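Local coordinates for protein malate dehydrogenase (Porphyromonas gingivalis, PDB 3FI9) that probably catalyses the NAD-dependent interconversion of malate and oxaloacetate, at residues I80-G85 with I124-A129; T148-L153 with Y242-M247; V173-T178 with A190-V195. All coordinates share one frame; numbering follows the deposited sequence.

Contact 1: I80-G85 with I124-A129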
loop_
_atom_site.group_PDB
_atom_site.type_symbol
_atom_site.label_atom_id
_atom_site.label_comp_id
_atom_site.label_asym_id
_atom_site.label_seq_id
_atom_site.Cartn_x
_atom_site.Cartn_y
_atom_site.Cartn_z
ATOM N N ILE A 80 0.916 6.999 17.753
ATOM C CA ILE A 80 1.396 7.949 16.794
ATOM C C ILE A 80 2.521 7.318 16.013
ATOM O O ILE A 80 3.419 6.706 16.602
ATOM C CB ILE A 80 2.011 9.206 17.479
ATOM C CG1 ILE A 80 0.936 9.967 18.280
ATOM C CG2 ILE A 80 2.622 10.125 16.401
ATOM C CD1 ILE A 80 1.517 11.103 19.146
ATOM N N VAL A 81 2.497 7.489 14.701
ATOM C CA VAL A 81 3.627 7.083 13.874
ATOM C C VAL A 81 4.028 8.275 13.053
ATOM O O VAL A 81 3.224 8.777 12.300
ATOM C CB VAL A 81 3.237 5.938 12.907
ATOM C CG1 VAL A 81 4.401 5.620 11.895
ATOM C CG2 VAL A 81 2.824 4.719 13.715
ATOM N N SER A 82 5.282 8.710 13.159
ATOM C CA SER A 82 5.735 9.866 12.345
ATOM C C SER A 82 6.804 9.626 11.316
ATOM O O SER A 82 7.897 9.147 11.662
ATOM C CB SER A 82 6.237 11.021 13.225
ATOM O OG SER A 82 6.700 12.090 12.393
ATOM N N SER A 83 6.506 9.991 10.066
ATOM C CA SER A 83 7.548 10.122 9.067
ATOM C C SER A 83 7.713 11.578 8.748
ATOM O O SER A 83 8.050 11.917 7.632
ATOM C CB SER A 83 7.229 9.389 7.762
ATOM O OG SER A 83 5.909 9.719 7.347
ATOM N N GLY A 84 7.435 12.451 9.706
ATOM C CA GLY A 84 7.457 13.884 9.387
ATOM C C GLY A 84 8.789 14.488 9.720
ATOM O O GLY A 84 8.898 15.211 10.689
ATOM N N GLY A 85 9.804 14.202 8.911
ATOM C CA GLY A 85 11.124 14.811 9.105
ATOM C C GLY A 85 11.262 16.241 8.546
ATOM O O GLY A 85 10.265 16.862 8.150
ATOM N N ILE A 124 9.029 6.740 15.671
ATOM C CA ILE A 124 9.657 7.796 14.938
ATOM C C ILE A 124 10.456 7.135 13.809
ATOM O O ILE A 124 11.242 6.220 14.087
ATOM C CB ILE A 124 10.616 8.544 15.862
ATOM C CG1 ILE A 124 9.878 9.146 17.088
ATOM C CG2 ILE A 124 11.363 9.612 15.056
ATOM C CD1 ILE A 124 8.806 10.148 16.682
ATOM N N ILE A 125 10.273 7.551 12.555
ATOM C CA ILE A 125 11.000 6.838 11.499
ATOM C C ILE A 125 11.938 7.714 10.670
ATOM O O ILE A 125 12.763 7.196 9.906
ATOM C CB ILE A 125 10.061 6.033 10.564
ATOM C CG1 ILE A 125 9.500 6.911 9.441
ATOM C CG2 ILE A 125 9.006 5.232 11.414
ATOM C CD1 ILE A 125 9.148 6.092 8.196
ATOM N N PHE A 126 11.868 9.016 10.879
ATOM C CA PHE A 126 12.709 9.939 10.160
ATOM C C PHE A 126 14.131 10.010 10.745
ATOM O O PHE A 126 14.359 9.871 11.953
ATOM C CB PHE A 126 12.041 11.314 9.966
ATOM C CG PHE A 126 11.710 12.053 11.254
ATOM C CD1 PHE A 126 12.627 12.933 11.829
ATOM C CD2 PHE A 126 10.471 11.920 11.842
ATOM C CE1 PHE A 126 12.295 13.651 12.991
ATOM C CE2 PHE A 126 10.131 12.630 13.009
ATOM C CZ PHE A 126 11.063 13.487 13.593
ATOM N N ASN A 127 15.100 10.147 9.858
ATOM C CA ASN A 127 16.488 10.059 10.273
ATOM C C ASN A 127 17.062 11.390 10.730
ATOM O O ASN A 127 16.526 12.440 10.398
ATOM C CB ASN A 127 17.328 9.442 9.159
ATOM C CG ASN A 127 17.385 7.934 9.272
ATOM O OD1 ASN A 127 17.470 7.385 10.377
ATOM N ND2 ASN A 127 17.298 7.258 8.156
ATOM N N PRO A 128 18.154 11.343 11.504
ATOM C CA PRO A 128 18.805 10.104 11.955
ATOM C C PRO A 128 18.056 9.526 13.163
ATOM O O PRO A 128 18.008 10.173 14.208
ATOM C CB PRO A 128 20.208 10.579 12.346
ATOM C CG PRO A 128 20.022 12.019 12.740
ATOM C CD PRO A 128 18.909 12.561 11.896
ATOM N N ALA A 129 17.454 8.338 13.018
ATOM C CA ALA A 129 16.512 7.826 14.043
ATOM C C ALA A 129 17.059 7.631 15.458
ATOM O O ALA A 129 16.311 7.767 16.431
ATOM C CB ALA A 129 15.758 6.538 13.541
#
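Ser82 and Ile124 form a parallel beta bridge, CA to CA 5.1 Å, at the C-terminal ends of two neighbouring strands of the Rossmann-type sheet, and beyond it both chains leave the sheet as loops. The last rung is the bond from Ile125 N to Ser82 O, 3.0 Å long. Ser82 then takes a second part: its OG lies trans to its own backbone N (chi1 178°) and accepts the N-H of Gly84 at 2.8 Å. This ST turn fixes the start of the loop, and serine suits the place because its short hydroxyl can reach back to the main chain.

Phe126 packs its ring against the loop that follows Ser82. With chi1 at 62° the ring faces Gly84 and Gly85. The CA of Gly85 sits over one face, 3.9 Å from the ring centroid, in a CH-pi contact, and Gly84 O lies above the same face near the rim. Ser82 OG approaches from the edge, 3.5 Å from Phe126 CE2, while Ile124 CG2 packs on the opposite face. Glycine suits position 85 because, with no side chain, its CA can lie directly on the ring. Alongside, Ser83 CB touches Ile125 CG1 at 3.8 Å, and Ile20 and Met24 of helix 19-30 also pack on Ile125.

Past the ring, Asn127 OD1 accepts from Ala129 N in an Asx turn that spans the cis peptide before Pro128 and leads into helix 129-140. Ile125, Phe126 and Asn127 are predicted to bind NAD(+), and Asn127 the substrate as well. The chemistry thus divides: three bonds, Ile125 N to Ser82 O, Gly84 N to Ser82 OG and Ala129 N to Asn127 OD1, set the backbone, while the ring contact keeps the predicted cofactor-binding residues against the 82-85 loop.

Contact 2: T148-L153 with Y242-M247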
loop_
_atom_site.group_PDB
_atom_site.type_symbol
_atom_site.label_atom_id
_atom_site.label_comp_id
_atom_site.label_asym_id
_atom_site.label_seq_id
_atom_site.Cartn_x
_atom_site.Cartn_y
_atom_site.Cartn_z
ATOM N N THR A 148 9.624 3.859 20.116
ATOM C CA THR A 148 10.536 3.043 19.293
ATOM C C THR A 148 10.840 3.758 17.980
ATOM O O THR A 148 10.167 4.728 17.610
ATOM C CB THR A 148 9.931 1.675 18.925
ATOM O OG1 THR A 148 8.576 1.855 18.472
ATOM C CG2 THR A 148 9.918 0.755 20.153
ATOM N N THR A 149 11.877 3.294 17.279
ATOM C CA THR A 149 12.141 3.757 15.939
ATOM C C THR A 149 12.170 2.566 14.978
ATOM O O THR A 149 12.463 1.460 15.379
ATOM C CB THR A 149 13.522 4.497 15.837
ATOM O OG1 THR A 149 14.580 3.599 16.205
ATOM C CG2 THR A 149 13.577 5.685 16.851
ATOM N N LEU A 150 11.837 2.813 13.714
ATOM C CA LEU A 150 12.038 1.850 12.642
ATOM C C LEU A 150 13.547 1.566 12.499
ATOM O O LEU A 150 14.337 2.487 12.241
ATOM C CB LEU A 150 11.553 2.461 11.323
ATOM C CG LEU A 150 11.916 1.660 10.078
ATOM C CD1 LEU A 150 11.165 0.310 10.170
ATOM C CD2 LEU A 150 11.607 2.440 8.758
ATOM N N ALA A 151 13.926 0.301 12.661
ATOM C CA ALA A 151 15.292 -0.131 12.580
ATOM C C ALA A 151 15.418 -1.513 11.942
ATOM O O ALA A 151 16.520 -2.067 11.927
ATOM C CB ALA A 151 15.932 -0.143 13.981
ATOM N N GLY A 152 14.310 -2.069 11.429
ATOM C CA GLY A 152 14.285 -3.499 10.993
ATOM C C GLY A 152 14.723 -3.707 9.529
ATOM O O GLY A 152 14.977 -4.842 9.081
ATOM N N LEU A 153 14.752 -2.625 8.755
ATOM C CA LEU A 153 15.063 -2.749 7.309
ATOM C C LEU A 153 16.455 -3.299 7.054
ATOM O O LEU A 153 16.658 -3.950 6.038
ATOM C CB LEU A 153 14.858 -1.437 6.519
ATOM C CG LEU A 153 13.417 -0.884 6.406
ATOM C CD1 LEU A 153 13.322 0.253 5.349
ATOM C CD2 LEU A 153 12.366 -1.966 6.067
ATOM N N TYR A 242 5.266 -0.157 5.474
ATOM C CA TYR A 242 4.676 -1.403 5.925
ATOM C C TYR A 242 5.294 -1.863 7.273
ATOM O O TYR A 242 4.586 -2.236 8.202
ATOM C CB TYR A 242 4.864 -2.501 4.866
ATOM C CG TYR A 242 4.333 -3.808 5.334
ATOM C CD1 TYR A 242 2.959 -4.066 5.339
ATOM C CD2 TYR A 242 5.196 -4.809 5.732
ATOM C CE1 TYR A 242 2.463 -5.319 5.784
ATOM C CE2 TYR A 242 4.713 -6.007 6.184
ATOM C CZ TYR A 242 3.362 -6.248 6.220
ATOM O OH TYR A 242 2.957 -7.497 6.642
ATOM N N VAL A 243 6.614 -1.785 7.388
ATOM C CA VAL A 243 7.285 -2.336 8.590
ATOM C C VAL A 243 6.919 -1.512 9.858
ATOM O O VAL A 243 6.537 -2.068 10.918
ATOM C CB VAL A 243 8.812 -2.505 8.358
ATOM C CG1 VAL A 243 9.524 -2.906 9.674
ATOM C CG2 VAL A 243 9.046 -3.574 7.220
ATOM N N SER A 244 6.942 -0.187 9.695
ATOM C CA SER A 244 6.509 0.731 10.753
ATOM C C SER A 244 5.069 0.439 11.200
ATOM O O SER A 244 4.743 0.480 12.392
ATOM C CB SER A 244 6.613 2.175 10.242
ATOM O OG SER A 244 8.002 2.521 9.979
ATOM N N ILE A 245 4.203 0.214 10.242
ATOM C CA ILE A 245 2.814 -0.052 10.652
ATOM C C ILE A 245 2.668 -1.427 11.316
ATOM O O ILE A 245 1.822 -1.596 12.224
ATOM C CB ILE A 245 1.784 0.168 9.539
ATOM C CG1 ILE A 245 2.004 1.580 8.917
ATOM C CG2 ILE A 245 0.327 -0.011 10.119
ATOM C CD1 ILE A 245 1.938 2.818 9.898
ATOM N N GLU A 246 3.471 -2.407 10.896
ATOM C CA GLU A 246 3.475 -3.667 11.647
ATOM C C GLU A 246 3.909 -3.382 13.053
ATOM O O GLU A 246 3.396 -4.023 13.988
ATOM C CB GLU A 246 4.482 -4.697 11.113
ATOM C CG GLU A 246 4.172 -5.357 9.832
ATOM C CD GLU A 246 5.259 -6.387 9.456
ATOM O OE1 GLU A 246 4.932 -7.569 9.401
ATOM O OE2 GLU A 246 6.424 -6.028 9.224
ATOM N N MET A 247 4.892 -2.475 13.231
ATOM C CA MET A 247 5.314 -2.127 14.625
ATOM C C MET A 247 4.157 -1.552 15.461
ATOM O O MET A 247 3.966 -1.991 16.628
ATOM C CB MET A 247 6.510 -1.141 14.661
ATOM C CG MET A 247 7.739 -1.628 13.846
ATOM S SD MET A 247 9.037 -0.378 13.787
ATOM C CE MET A 247 9.395 -0.100 15.488
#
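The side chain of Met247 leaves the helix backbone with CG trans to its carbonyl carbon (chi1 -54°) and bends at chi3 (58°), which brings its CE to Thr148 and Thr149; Leu150, with CG trans to its backbone N (chi1 170°), swings CD1 toward Val243. Together they pack helix 238-251 against strand 147-150 of the Rossmann-type sheet. Segment 242-247 runs nearly antiparallel to strand residues 148-150, the axes of these two short pieces coming within 9.0 Å. No hydrogen bond crosses the interface.

Leu150 and Val243 cross at about a right angle, with Leu150 CD1 3.6 Å from Val243 CG1. The two branches of Val243 serve different partners, since its CG2 meets Leu153 CD2 at 3.9 Å as the chain enters helix 153-166. A beta-branched valine suits this place, being able to fill two directions from one short stem. Leu153 and Val243 also touch the second subunit, through His56 and Cys57 of that chain.

Ser244 is small enough to let the helix approach the strand. Its OG faces the Leu150 side chain but is hydrogen-bonded to Pro240 O one turn back, so the buried hydroxyl is satisfied within the helix. Thr148 OG1 is likewise paired with His121 NE2, leaving its contact with methionine a packing one. The flexible thioether fits this uneven surface: Met247 SD lies 3.9 Å from Leu150 CA, and Met247 CE ends 3.4 Å from Thr149 O.

Contact 3: V173-T178 with A190-V195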
loop_
_atom_site.group_PDB
_atom_site.type_symbol
_atom_site.label_atom_id
_atom_site.label_comp_id
_atom_site.label_asym_id
_atom_site.label_seq_id
_atom_site.Cartn_x
_atom_site.Cartn_y
_atom_site.Cartn_z
ATOM N N VAL A 173 15.571 -18.048 5.061
ATOM C CA VAL A 173 16.718 -17.473 5.786
ATOM C C VAL A 173 16.116 -16.914 7.100
ATOM O O VAL A 173 15.365 -15.949 7.078
ATOM C CB VAL A 173 17.410 -16.356 4.966
ATOM C CG1 VAL A 173 18.608 -15.780 5.733
ATOM C CG2 VAL A 173 17.879 -16.875 3.631
ATOM N N THR A 174 16.436 -17.509 8.232
ATOM C CA THR A 174 15.675 -17.192 9.414
ATOM C C THR A 174 16.538 -16.403 10.384
ATOM O O THR A 174 17.752 -16.556 10.389
ATOM C CB THR A 174 15.116 -18.487 10.043
ATOM O OG1 THR A 174 16.199 -19.404 10.276
ATOM C CG2 THR A 174 14.126 -19.133 9.048
ATOM N N ASN A 175 15.912 -15.515 11.165
ATOM C CA ASN A 175 16.615 -14.831 12.263
ATOM C C ASN A 175 17.844 -14.021 11.840
ATOM O O ASN A 175 18.879 -14.021 12.545
ATOM C CB ASN A 175 17.035 -15.834 13.342
ATOM C CG ASN A 175 17.022 -15.224 14.739
ATOM O OD1 ASN A 175 16.265 -14.303 14.999
ATOM N ND2 ASN A 175 17.875 -15.721 15.634
ATOM N N THR A 176 17.729 -13.286 10.735
ATOM C CA THR A 176 18.817 -12.408 10.304
ATOM C C THR A 176 18.696 -11.158 11.164
ATOM O O THR A 176 17.588 -10.611 11.335
ATOM C CB THR A 176 18.639 -11.962 8.856
ATOM O OG1 THR A 176 17.240 -11.790 8.616
ATOM C CG2 THR A 176 19.165 -12.988 7.882
ATOM N N ARG A 177 19.815 -10.701 11.701
ATOM C CA ARG A 177 19.778 -9.628 12.681
ATOM C C ARG A 177 20.938 -8.673 12.505
ATOM O O ARG A 177 22.074 -9.112 12.399
ATOM C CB ARG A 177 19.825 -10.187 14.120
ATOM C CG ARG A 177 18.591 -10.879 14.531
ATOM C CD ARG A 177 17.436 -9.920 14.570
ATOM N NE ARG A 177 16.282 -10.557 15.169
ATOM C CZ ARG A 177 15.296 -11.130 14.485
ATOM N NH1 ARG A 177 15.305 -11.143 13.163
ATOM N NH2 ARG A 177 14.292 -11.700 15.146
ATOM N N THR A 178 20.642 -7.368 12.434
ATOM C CA THR A 178 21.658 -6.360 12.655
ATOM C C THR A 178 21.209 -5.545 13.882
ATOM O O THR A 178 20.021 -5.253 14.044
ATOM C CB THR A 178 21.876 -5.400 11.450
ATOM O OG1 THR A 178 20.788 -4.473 11.376
ATOM C CG2 THR A 178 21.942 -6.154 10.086
ATOM N N ALA A 190 25.806 -12.191 12.588
ATOM C CA ALA A 190 25.590 -13.414 11.761
ATOM C C ALA A 190 25.389 -14.694 12.588
ATOM O O ALA A 190 24.773 -15.681 12.146
ATOM C CB ALA A 190 26.749 -13.580 10.773
ATOM N N SER A 191 25.921 -14.722 13.796
ATOM C CA SER A 191 25.671 -15.882 14.623
ATOM C C SER A 191 24.164 -16.173 14.882
ATOM O O SER A 191 23.828 -17.271 15.287
ATOM C CB SER A 191 26.391 -15.738 15.973
ATOM O OG SER A 191 25.708 -14.796 16.770
ATOM N N THR A 192 23.259 -15.218 14.658
ATOM C CA THR A 192 21.843 -15.458 14.930
ATOM C C THR A 192 21.144 -16.209 13.794
ATOM O O THR A 192 20.072 -16.750 13.992
ATOM C CB THR A 192 21.021 -14.133 15.129
ATOM O OG1 THR A 192 20.900 -13.448 13.885
ATOM C CG2 THR A 192 21.652 -13.194 16.164
ATOM N N ALA A 193 21.706 -16.177 12.599
ATOM C CA ALA A 193 20.957 -16.567 11.402
ATOM C C ALA A 193 21.182 -18.007 10.922
ATOM O O ALA A 193 22.244 -18.577 11.102
ATOM C CB ALA A 193 21.213 -15.635 10.266
ATOM N N LYS A 194 20.163 -18.552 10.262
ATOM C CA LYS A 194 20.283 -19.838 9.570
ATOM C C LYS A 194 19.810 -19.710 8.144
ATOM O O LYS A 194 18.879 -18.961 7.859
ATOM C CB LYS A 194 19.392 -20.862 10.249
ATOM C CG LYS A 194 19.958 -21.413 11.514
ATOM C CD LYS A 194 18.909 -22.251 12.243
ATOM C CE LYS A 194 19.552 -22.826 13.505
ATOM N NZ LYS A 194 18.835 -24.064 13.947
ATOM N N VAL A 195 20.407 -20.494 7.258
ATOM C CA VAL A 195 20.015 -20.476 5.873
ATOM C C VAL A 195 19.425 -21.831 5.534
ATOM O O VAL A 195 20.169 -22.799 5.345
ATOM C CB VAL A 195 21.233 -20.208 4.981
ATOM C CG1 VAL A 195 20.858 -20.379 3.524
ATOM C CG2 VAL A 195 21.825 -18.803 5.279
HETATM O O HOH W 1 22.335 -11.837 11.180
#
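Two backbone hydrogen bonds join Thr174 and Lys194 across a short antiparallel ladder. Thr174 N gives to Lys194 O at 2.9 Å, and Lys194 N gives to Thr174 O at 3.1 Å. Next to them, CA-H...O contacts run from Val173 to Lys194 O and from Ala193 to Thr174 O, as is common between antiparallel strands.

Where the ladder stops, side chains continue the bonding. Asn175 has a left-handed backbone conformation, readily adopted by asparagine, and its ND2 donates to Thr192 O at 2.9 Å. In return Thr192 OG1 donates to Asn175 O; the 2.5 Å between these atoms is so short that the exact length is doubtful. With chi1 at 70°, the Thr192 hydroxyl points toward segment 173-178; Phe189 O is a further partner, so the two carbonyls would have to share its one proton. A water accepts from Arg177 N and makes a weak bond to Thr192 OG1, adding a second, looser bridge.

On the face away from Thr174 and Lys194, Val173 CG1 meets Val195 CG2 at 4.4 Å. Separately, the small Ala193 CB fits against Thr176 CG2 at 4.1 Å. Thr174 and Lys194 share the more accessible face, where Thr174 OG1 lies 3.5 Å from Lys194 CB and the long lysine chain leads away. Arg177 CB and CG cross the Thr192 side chain, with Arg177 CB 3.4 Å from Thr192 OG1; Arg177 NH1 returns to Thr176 O, Asn175 OD1 stands over the guanidinium face, and NE forms a salt bridge with Glu278.

Strand 194-195 is the middle member of a small three-stranded antiparallel sheet, between 173-174 and 198-199. Helix 153-166 backs it, with Phe166 on Val195 and both Gln159 and Leu162 on Thr176, while Trp259 packs on Thr176 and Arg177.

Contacts 1 and 2 belong to the same large sheet and touch, their centres 10 Å apart: Ile124 N probably bonds to Thr148 O, 3.0 Å away, and Ile125 packs on Ser244. Contact 2 is the buried one, a mainly apolar strand-to-helix interface with no hydrogen bond between its segments; the hydroxyls of Thr148 and Ser244 find partners elsewhere. Contact 1 is partly buried and mixes strand bonding with turns and a ring at the predicted NAD(+) site. Contact 3 lies about 19 Å from the chain's centre, in a separate small sheet, and relies most on hydrogen bonds between its two segments. Helix 153-166, entered at Leu153 in contact 2, also backs contact 3.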